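Local coordinates for SusD superfamily protein (Bacteroides thetaiotaomicron VPI-5482, PDB 3HDX) that probably binds polysaccharide at the outer membrane for carbohydrate uptake, as other members of the SusD family do, at residues W8-L18 with F88-D99. Numbering follows the deposited sequence. Where two conformers were deposited one is given.
Sequences WKTLEDTRSAL and FMEKAPRTVELD. With EDO (1,2-ethanediol), chain F.
Phe88 meets Trp8 in an offset edge-to-face pair: the six-membered indole ring turns its edge to the phenyl face, with planes at 83° and centroids 5.5 Å apart. Because CG of Phe88 lies anti to its backbone N, the ring also reaches helix 11-30, where its edge abuts Ala17 CB at CD2 (3.7 Å). Lys91 then covers one indole face. Its CB stands 3.4 Å from the centroid of the five-membered ring and 7° off the normal, a CH-pi contact, while the rest of the chain bends at chi2 and runs off from the indole. Ala92 adds its CB beside Trp8 CZ3. An alanine in place of Trp8 would probably open a gap between Phe88 and Lys91, leaving the phenyl ring without its edge-on partner.

Thr95 brings the first hydrogen bond: Thr95 OG1 donates to Trp8 O (2.7 Å) from well above the carbonyl plane. It also meets Thr14 tip to tip, the Thr14 CG2 methyl lying 3.2 Å from Thr95 OG1. At Leu98, the backbone O shares a bridging water with Lys9 O. Asp99, just past helix 93-98, accepts from Leu11 N at OD2 (2.9 Å, 155° at the hydrogen), on the anti side and somewhat out of the carboxylate plane, while OD1 binds Ser101 OG. Thr10 and Asp13 cap helix 11-30 as a capping box: Asp13 N donates to Thr10 OG1 and Thr10 N to Asp13 OD2, both at 3.1 Å. Trp8, in the preceding loop, and Ala17 thus pack on helix 76-91, whereas Thr95 holds that loop and Asp99 grips the helix start, whose N-terminal dipole probably stabilises the carboxylate as an anion.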
loop_
_atom_site.group_PDB
_atom_site.type_symbol
_atom_site.label_atom_id
_atom_site.label_comp_id
_atom_site.label_asym_id
_atom_site.label_seq_id
_atom_site.Cartn_x
_atom_site.Cartn_y
_atom_site.Cartn_z
ATOM N N TRP A 8 31.608 -0.091 -2.674
ATOM C CA TRP A 8 31.034 -1.084 -3.610
ATOM C C TRP A 8 32.075 -2.135 -4.005
ATOM O O TRP A 8 32.083 -2.626 -5.109
ATOM C CB TRP A 8 30.506 -0.353 -4.865
ATOM C CG TRP A 8 29.509 0.760 -4.527
ATOM C CD1 TRP A 8 29.788 2.062 -4.253
ATOM C CD2 TRP A 8 28.103 0.603 -4.317
ATOM N NE1 TRP A 8 28.654 2.739 -3.928
ATOM C CE2 TRP A 8 27.597 1.864 -3.960
ATOM C CE3 TRP A 8 27.228 -0.477 -4.413
ATOM C CZ2 TRP A 8 26.242 2.077 -3.706
ATOM C CZ3 TRP A 8 25.899 -0.275 -4.163
ATOM C CH2 TRP A 8 25.413 1.005 -3.812
ATOM N N LYS A 9 32.944 -2.456 -3.054
ATOM C CA LYS A 9 34.072 -3.355 -3.274
ATOM C C LYS A 9 33.678 -4.819 -3.137
ATOM O O LYS A 9 34.229 -5.690 -3.827
ATOM C CB LYS A 9 35.172 -3.001 -2.250
ATOM C CG LYS A 9 36.493 -3.792 -2.368
ATOM C CD LYS A 9 37.443 -3.470 -1.221
ATOM C CE LYS A 9 38.777 -4.270 -1.333
ATOM N NZ LYS A 9 39.763 -3.741 -2.395
ATOM N N THR A 10 32.749 -5.111 -2.215
ATOM C CA THR A 10 32.376 -6.472 -1.914
ATOM C C THR A 10 30.883 -6.752 -1.972
ATOM O O THR A 10 30.052 -5.841 -1.957
ATOM C CB THR A 10 32.786 -6.834 -0.464
ATOM O OG1 THR A 10 31.988 -6.105 0.487
ATOM C CG2 THR A 10 34.319 -6.587 -0.194
ATOM N N LEU A 11 30.593 -8.045 -1.955
ATOM C CA LEU A 11 29.229 -8.519 -1.910
ATOM C C LEU A 11 28.512 -7.981 -0.658
ATOM O O LEU A 11 27.311 -7.669 -0.726
ATOM C CB LEU A 11 29.224 -10.054 -1.982
ATOM C CG LEU A 11 27.919 -10.795 -1.751
ATOM C CD1 LEU A 11 27.926 -12.134 -2.464
ATOM C CD2 LEU A 11 27.689 -10.920 -0.267
ATOM N N GLU A 12 29.226 -7.875 0.468
ATOM C CA GLU A 12 28.622 -7.349 1.717
ATOM C C GLU A 12 28.262 -5.875 1.545
ATOM O O GLU A 12 27.246 -5.402 2.113
ATOM C CB GLU A 12 29.497 -7.571 2.970
ATOM C CG GLU A 12 28.906 -6.972 4.274
ATOM C CD GLU A 12 27.458 -7.429 4.565
ATOM O OE1 GLU A 12 27.127 -8.606 4.321
ATOM O OE2 GLU A 12 26.649 -6.597 5.026
ATOM N N ASP A 13 29.066 -5.134 0.777
ATOM C CA ASP A 13 28.764 -3.726 0.475
ATOM C C ASP A 13 27.443 -3.603 -0.320
ATOM O O ASP A 13 26.587 -2.753 0.021
ATOM C CB ASP A 13 29.895 -3.038 -0.320
ATOM C CG ASP A 13 31.177 -2.855 0.480
ATOM O OD1 ASP A 13 31.104 -2.686 1.718
ATOM O OD2 ASP A 13 32.258 -2.787 -0.167
ATOM N N THR A 14 27.274 -4.421 -1.361
ATOM C CA THR A 14 26.050 -4.350 -2.193
ATOM C C THR A 14 24.864 -4.846 -1.407
ATOM O O THR A 14 23.787 -4.255 -1.496
ATOM C CB THR A 14 26.172 -5.075 -3.563
ATOM O OG1 THR A 14 26.510 -6.480 -3.397
ATOM C CG2 THR A 14 27.264 -4.407 -4.363
ATOM N N ARG A 15 25.052 -5.901 -0.601
ATOM C CA ARG A 15 23.966 -6.412 0.259
ATOM C C ARG A 15 23.476 -5.302 1.176
ATOM O O ARG A 15 22.277 -5.035 1.248
ATOM C CB ARG A 15 24.397 -7.611 1.126
ATOM C CG ARG A 15 23.220 -8.282 1.881
ATOM C CD ARG A 15 23.680 -9.056 3.119
ATOM N NE ARG A 15 24.299 -8.144 4.073
ATOM C CZ ARG A 15 23.623 -7.288 4.835
ATOM N NH1 ARG A 15 22.309 -7.266 4.797
ATOM N NH2 ARG A 15 24.259 -6.472 5.650
ATOM N N SER A 16 24.401 -4.619 1.847
ATOM C CA SER A 16 24.039 -3.552 2.775
ATOM C C SER A 16 23.279 -2.402 2.078
ATOM O O SER A 16 22.266 -1.923 2.587
ATOM C CB SER A 16 25.290 -3.051 3.517
ATOM O OG SER A 16 24.913 -1.993 4.388
ATOM N N ALA A 17 23.751 -2.014 0.898
ATOM C CA ALA A 17 23.117 -0.944 0.123
ATOM C C ALA A 17 21.713 -1.356 -0.331
ATOM O O ALA A 17 20.778 -0.551 -0.283
ATOM C CB ALA A 17 23.988 -0.523 -1.084
ATOM N N LEU A 18 21.563 -2.600 -0.782
ATOM C CA LEU A 18 20.247 -3.096 -1.233
ATOM C C LEU A 18 19.272 -3.038 -0.046
ATOM O O LEU A 18 18.148 -2.507 -0.153
ATOM C CB LEU A 18 20.342 -4.551 -1.758
ATOM C CG LEU A 18 19.013 -5.205 -2.126
ATOM C CD1 LEU A 18 18.309 -4.414 -3.246
ATOM C CD2 LEU A 18 19.223 -6.719 -2.475
ATOM N N PHE A 88 22.629 3.015 -6.417
ATOM C CA PHE A 88 22.864 1.583 -6.460
ATOM C C PHE A 88 23.014 1.117 -7.922
ATOM O O PHE A 88 23.950 0.385 -8.261
ATOM C CB PHE A 88 21.727 0.816 -5.752
ATOM C CG PHE A 88 21.988 -0.659 -5.613
ATOM C CD1 PHE A 88 21.872 -1.525 -6.693
ATOM C CD2 PHE A 88 22.395 -1.187 -4.383
ATOM C CE1 PHE A 88 22.171 -2.859 -6.547
ATOM C CE2 PHE A 88 22.667 -2.502 -4.246
ATOM C CZ PHE A 88 22.585 -3.336 -5.321
HETATM N N MSE A 89 22.123 1.568 -8.803
HETATM C CA MSE A 89 22.188 1.140 -10.206
HETATM C C MSE A 89 23.442 1.639 -10.913
HETATM O O MSE A 89 23.923 0.964 -11.828
HETATM C CB MSE A 89 20.946 1.596 -10.955
HETATM C CG MSE A 89 19.672 0.962 -10.372
HETATM SE SE MSE A 89 18.038 1.712 -11.013
HETATM C CE MSE A 89 18.053 1.035 -12.749
ATOM N N GLU A 90 23.952 2.808 -10.498
ATOM C CA GLU A 90 25.164 3.368 -11.081
ATOM C C GLU A 90 26.426 2.662 -10.605
ATOM O O GLU A 90 27.375 2.478 -11.412
ATOM C CB GLU A 90 25.269 4.877 -10.748
ATOM C CG GLU A 90 24.192 5.704 -11.432
ATOM C CD GLU A 90 23.943 7.081 -10.823
ATOM O OE1 GLU A 90 24.747 7.515 -9.932
ATOM O OE2 GLU A 90 22.957 7.743 -11.298
ATOM N N LYS A 91 26.435 2.281 -9.320
ATOM C CA LYS A 91 27.667 1.801 -8.671
ATOM C C LYS A 91 27.808 0.293 -8.473
ATOM O O LYS A 91 28.920 -0.233 -8.527
ATOM C CB LYS A 91 27.826 2.540 -7.353
ATOM C CG LYS A 91 27.956 4.058 -7.516
ATOM C CD LYS A 91 29.207 4.473 -8.263
ATOM C CE LYS A 91 29.326 6.009 -8.353
ATOM N NZ LYS A 91 30.687 6.449 -8.762
ATOM N N ALA A 92 26.709 -0.402 -8.258
ATOM C CA ALA A 92 26.754 -1.850 -8.040
ATOM C C ALA A 92 27.360 -2.698 -9.178
ATOM O O ALA A 92 27.981 -3.731 -8.880
ATOM C CB ALA A 92 25.344 -2.383 -7.640
ATOM N N PRO A 93 27.186 -2.297 -10.462
ATOM C CA PRO A 93 27.760 -3.139 -11.533
ATOM C C PRO A 93 29.273 -3.373 -11.384
ATOM O O PRO A 93 29.762 -4.457 -11.700
ATOM C CB PRO A 93 27.420 -2.355 -12.791
ATOM C CG PRO A 93 26.101 -1.700 -12.442
ATOM C CD PRO A 93 26.269 -1.285 -11.035
ATOM N N ARG A 94 29.971 -2.372 -10.846
ATOM C CA ARG A 94 31.423 -2.493 -10.591
ATOM C C ARG A 94 31.768 -3.658 -9.669
ATOM O O ARG A 94 32.846 -4.265 -9.791
ATOM C CB ARG A 94 31.923 -1.204 -9.931
ATOM C CG ARG A 94 33.421 -1.134 -9.656
ATOM C CD ARG A 94 34.293 -1.448 -10.867
ATOM N NE ARG A 94 35.690 -1.062 -10.554
ATOM C CZ ARG A 94 36.797 -1.512 -11.143
ATOM N NH1 ARG A 94 36.755 -2.468 -12.110
ATOM N NH2 ARG A 94 37.991 -1.010 -10.715
ATOM N N THR A 95 30.891 -3.947 -8.718
ATOM C CA THR A 95 31.131 -4.992 -7.718
ATOM C C THR A 95 31.368 -6.369 -8.354
ATOM O O THR A 95 32.161 -7.178 -7.831
ATOM C CB THR A 95 30.025 -5.026 -6.643
ATOM O OG1 THR A 95 29.794 -3.680 -6.171
ATOM C CG2 THR A 95 30.405 -5.937 -5.456
ATOM N N VAL A 96 30.711 -6.625 -9.483
ATOM C CA VAL A 96 30.889 -7.900 -10.223
ATOM C C VAL A 96 32.358 -8.049 -10.651
ATOM O O VAL A 96 32.912 -9.138 -10.574
ATOM C CB VAL A 96 29.940 -8.012 -11.454
ATOM C CG1 VAL A 96 30.203 -9.308 -12.253
ATOM C CG2 VAL A 96 28.475 -7.970 -11.003
ATOM N N GLU A 97 32.970 -6.947 -11.072
ATOM C CA GLU A 97 34.394 -6.942 -11.481
ATOM C C GLU A 97 35.328 -7.048 -10.299
ATOM O O GLU A 97 36.436 -7.632 -10.422
ATOM C CB GLU A 97 34.711 -5.684 -12.264
ATOM C CG GLU A 97 33.955 -5.589 -13.575
ATOM C CD GLU A 97 34.023 -4.223 -14.231
ATOM O OE1 GLU A 97 34.555 -3.225 -13.666
ATOM O OE2 GLU A 97 33.499 -4.145 -15.353
ATOM N N LEU A 98 34.915 -6.509 -9.153
ATOM C CA LEU A 98 35.759 -6.474 -7.943
ATOM C C LEU A 98 35.698 -7.661 -7.016
ATOM O O LEU A 98 36.672 -7.889 -6.284
ATOM C CB LEU A 98 35.469 -5.231 -7.126
ATOM C CG LEU A 98 35.672 -3.889 -7.850
ATOM C CD1 LEU A 98 35.414 -2.645 -6.940
ATOM C CD2 LEU A 98 37.094 -3.789 -8.464
ATOM N N ASP A 99 34.576 -8.390 -7.005
ATOM C CA ASP A 99 34.364 -9.497 -6.086
ATOM C C ASP A 99 33.793 -10.677 -6.865
ATOM O O ASP A 99 32.614 -10.661 -7.270
ATOM C CB ASP A 99 33.425 -9.053 -4.962
ATOM C CG ASP A 99 33.283 -10.070 -3.844
ATOM O OD1 ASP A 99 33.669 -11.257 -4.014
ATOM O OD2 ASP A 99 32.789 -9.673 -2.763
HETATM C C1 EDO F . 34.313 1.505 -6.086
HETATM O O1 EDO F . 32.967 2.016 -6.032
HETATM C C2 EDO F . 34.448 0.429 -5.004
HETATM O O2 EDO F . 34.162 0.921 -3.653
HETATM O O HOH W 1 36.308 -7.440 -3.440
#